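Local coordinates for Ro sixty-related protein, RSR (Deinococcus radiodurans, PDB 2NVO), which binds several small RNAs that accumulate during recovery from ultraviolet irradiation and contributes to the organism's resistance to such radiation, at residues Asp317-Arg322 with Glu349-Ala354. Numbering follows the deposited sequence.
Sequences DALKAR and EAFTLA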
ATOM      1  N   ASP A 317       0.730 -11.093  -0.881  1.00 13.32           N
ATOM      2  CA  ASP A 317       2.138 -10.751  -0.713  1.00 13.31           C
ATOM      3  C   ASP A 317       2.994 -11.974  -0.997  1.00 14.36           C
ATOM      4  O   ASP A 317       4.021 -11.878  -1.659  1.00 11.56           O
ATOM      5  CB  ASP A 317       2.423 -10.281   0.714  1.00 17.03           C
ATOM      6  CG  ASP A 317       1.848  -8.914   1.012  1.00 21.20           C
ATOM      7  OD1 ASP A 317       1.655  -8.131   0.053  1.00 23.07           O
ATOM      8  OD2 ASP A 317       1.598  -8.617   2.214  1.00 20.82           O
ATOM      9  N   ALA A 318       2.564 -13.132  -0.495  1.00  9.50           N
ATOM     10  CA  ALA A 318       3.317 -14.343  -0.722  1.00 11.93           C
ATOM     11  C   ALA A 318       3.173 -14.786  -2.173  1.00  9.45           C
ATOM     12  O   ALA A 318       4.128 -15.250  -2.774  1.00  7.56           O
ATOM     13  CB  ALA A 318       2.870 -15.460   0.247  1.00 11.49           C
ATOM     14  N   LEU A 319       1.971 -14.647  -2.731  1.00  9.77           N
ATOM     15  CA  LEU A 319       1.766 -15.038  -4.123  1.00 10.63           C
ATOM     16  C   LEU A 319       2.654 -14.171  -5.024  1.00  6.96           C
ATOM     17  O   LEU A 319       3.324 -14.691  -5.891  1.00  8.32           O
ATOM     18  CB  LEU A 319       0.287 -14.946  -4.535  1.00  8.33           C
ATOM     19  CG  LEU A 319      -0.025 -15.429  -5.962  1.00  9.01           C
ATOM     20  CD1 LEU A 319       0.601 -16.794  -6.272  1.00 10.97           C
ATOM     21  CD2 LEU A 319      -1.555 -15.454  -6.221  1.00  8.59           C
ATOM     22  N   LYS A 320       2.669 -12.863  -4.798  1.00  9.21           N
ATOM     23  CA  LYS A 320       3.501 -11.970  -5.607  1.00  9.50           C
ATOM     24  C   LYS A 320       4.983 -12.351  -5.496  1.00 11.47           C
ATOM     25  O   LYS A 320       5.694 -12.451  -6.501  1.00  8.65           O
ATOM     26  CB  LYS A 320       3.294 -10.506  -5.207  1.00 10.13           C
ATOM     27  CG  LYS A 320       4.277  -9.550  -5.888  1.00 13.90           C
ATOM     28  CD  LYS A 320       4.187  -8.140  -5.320  1.00 16.51           C
ATOM     29  CE  LYS A 320       5.142  -7.188  -6.050  1.00 22.48           C
ATOM     30  NZ  LYS A 320       4.810  -5.757  -5.775  1.00 19.16           N
ATOM     31  N   ALA A 321       5.451 -12.585  -4.268  1.00  9.66           N
ATOM     32  CA  ALA A 321       6.856 -12.954  -4.088  1.00 11.40           C
ATOM     33  C   ALA A 321       7.216 -14.222  -4.846  1.00  8.72           C
ATOM     34  O   ALA A 321       8.277 -14.307  -5.448  1.00 11.48           O
ATOM     35  CB  ALA A 321       7.226 -13.068  -2.581  1.00 11.05           C
ATOM     36  N   ARG A 322       6.334 -15.213  -4.817  1.00  8.27           N
ATOM     37  CA  ARG A 322       6.571 -16.449  -5.534  1.00  9.15           C
ATOM     38  C   ARG A 322       6.649 -16.228  -7.042  1.00  9.34           C
ATOM     39  O   ARG A 322       7.568 -16.704  -7.701  1.00 12.55           O
ATOM     40  CB  ARG A 322       5.485 -17.481  -5.256  1.00  8.51           C
ATOM     41  CG  ARG A 322       5.650 -18.707  -6.129  1.00 13.59           C
ATOM     42  CD  ARG A 322       4.920 -19.901  -5.607  1.00 19.17           C
ATOM     43  NE  ARG A 322       3.469 -19.787  -5.716  1.00 23.62           N
ATOM     44  CZ  ARG A 322       2.780 -19.880  -6.852  1.00 21.95           C
ATOM     45  NH1 ARG A 322       3.406 -20.060  -8.005  1.00 26.92           N
ATOM     46  NH2 ARG A 322       1.454 -19.801  -6.826  1.00 20.99           N
ATOM     47  N   GLU A 349       3.468 -22.414   0.713  1.00 14.82           N
ATOM     48  CA  GLU A 349       3.061 -22.644   2.088  1.00 14.11           C
ATOM     49  C   GLU A 349       2.792 -21.338   2.830  1.00 13.13           C
ATOM     50  O   GLU A 349       1.840 -21.250   3.596  1.00 15.64           O
ATOM     51  CB  GLU A 349       4.114 -23.480   2.851  1.00 18.02           C
ATOM     52  CG  GLU A 349       3.669 -23.836   4.266  1.00 17.97           C
ATOM     53  CD  GLU A 349       4.700 -24.656   5.047  1.00 24.88           C
ATOM     54  OE1 GLU A 349       5.564 -25.289   4.415  1.00 20.70           O
ATOM     55  OE2 GLU A 349       4.630 -24.666   6.296  1.00 29.32           O
ATOM     56  N   ALA A 350       3.639 -20.329   2.612  1.00 11.52           N
ATOM     57  CA  ALA A 350       3.435 -19.013   3.196  1.00 11.01           C
ATOM     58  C   ALA A 350       2.074 -18.435   2.781  1.00 11.85           C
ATOM     59  O   ALA A 350       1.377 -17.836   3.590  1.00  9.89           O
ATOM     60  CB  ALA A 350       4.568 -18.063   2.803  1.00 10.99           C
ATOM     61  N   PHE A 351       1.707 -18.632   1.519  1.00 10.19           N
ATOM     62  CA  PHE A 351       0.407 -18.200   1.016  1.00 11.23           C
ATOM     63  C   PHE A 351      -0.730 -18.753   1.877  1.00 11.63           C
ATOM     64  O   PHE A 351      -1.573 -18.008   2.365  1.00 12.37           O
ATOM     65  CB  PHE A 351       0.258 -18.671  -0.432  1.00 11.04           C
ATOM     66  CG  PHE A 351      -1.089 -18.413  -1.037  1.00 10.69           C
ATOM     67  CD1 PHE A 351      -1.416 -17.163  -1.528  1.00 13.60           C
ATOM     68  CD2 PHE A 351      -2.017 -19.443  -1.170  1.00 15.50           C
ATOM     69  CE1 PHE A 351      -2.658 -16.922  -2.136  1.00 12.82           C
ATOM     70  CE2 PHE A 351      -3.259 -19.213  -1.774  1.00 15.07           C
ATOM     71  CZ  PHE A 351      -3.577 -17.935  -2.254  1.00 11.56           C
ATOM     72  N   THR A 352      -0.726 -20.062   2.088  1.00 13.84           N
ATOM     73  CA  THR A 352      -1.763 -20.719   2.896  1.00 13.19           C
ATOM     74  C   THR A 352      -1.738 -20.247   4.346  1.00 15.24           C
ATOM     75  O   THR A 352      -2.783 -19.952   4.926  1.00 16.72           O
ATOM     76  CB  THR A 352      -1.631 -22.240   2.802  1.00 18.55           C
ATOM     77  OG1 THR A 352      -1.726 -22.625   1.424  1.00 20.57           O
ATOM     78  CG2 THR A 352      -2.734 -22.942   3.607  1.00 18.28           C
ATOM     79  N   LEU A 353      -0.543 -20.133   4.920  1.00 14.92           N
ATOM     80  CA  LEU A 353      -0.391 -19.715   6.320  1.00 14.78           C
ATOM     81  C   LEU A 353      -0.835 -18.281   6.553  1.00 16.72           C
ATOM     82  O   LEU A 353      -1.298 -17.929   7.638  1.00 18.61           O
ATOM     83  CB  LEU A 353       1.062 -19.885   6.780  1.00 15.65           C
ATOM     84  CG  LEU A 353       1.593 -21.318   6.800  1.00 14.88           C
ATOM     85  CD1 LEU A 353       3.108 -21.361   7.036  1.00 17.03           C
ATOM     86  CD2 LEU A 353       0.856 -22.121   7.858  1.00 20.81           C
ATOM     87  N   ALA A 354      -0.716 -17.447   5.530  1.00 12.83           N
ATOM     88  CA  ALA A 354      -1.057 -16.036   5.665  1.00 11.97           C
ATOM     89  C   ALA A 354      -2.568 -15.775   5.787  1.00 13.16           C
ATOM     90  O   ALA A 354      -2.967 -14.726   6.262  1.00 16.69           O
ATOM     91  CB  ALA A 354      -0.441 -15.208   4.503  1.00 12.73           C
TER
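Ala-318 turns its methyl toward the backbone of helix 341-354, where CB of Ala-318 lies 3.6 Å from N of Phe-351. The same methyl meets CB of Ala-350 at 4.0 Å and CB of Phe-351 at 4.2 Å, resting between two consecutive residues of the other helix. With the methyl of Ala-318 directed at this spot and the Phe-351 ring turned off to one side, CA of Ala-318 and CA of Phe-351 come within 5.1 Å and the axes of the two segments within 8.4 Å. Beside this close spot the packing between the two segments is looser, resting on one touch: CD1 of Phe-351 reaches CB of Leu-319 at 4.1 Å, the ring obliquely turned to it. The phenyl gets there because its CG stands anti to the backbone N (chi1 174°); its ring packs edge-to-face with that of Phe-355, and its side chain also touches Pro-315. The segments run antiparallel, at 170°, on two consecutive helices late in the TROVE domain, whose helical HEAT-like repeats form a horseshoe completed to a ring by the VWFA-like domain. Leu-319, its CG likewise anti to N (chi1 -176°), also touches Leu-386 and Leu-426 of that second domain, consistent with the pair lying at the ring closure. No hydrogen bond joins the segments; the four touching residues are buried and meet through apolar side chains and backbone. On the outer sides Lys-320 and Thr-352 are exposed, as is Glu-349, whose CB points away from helix 315-326.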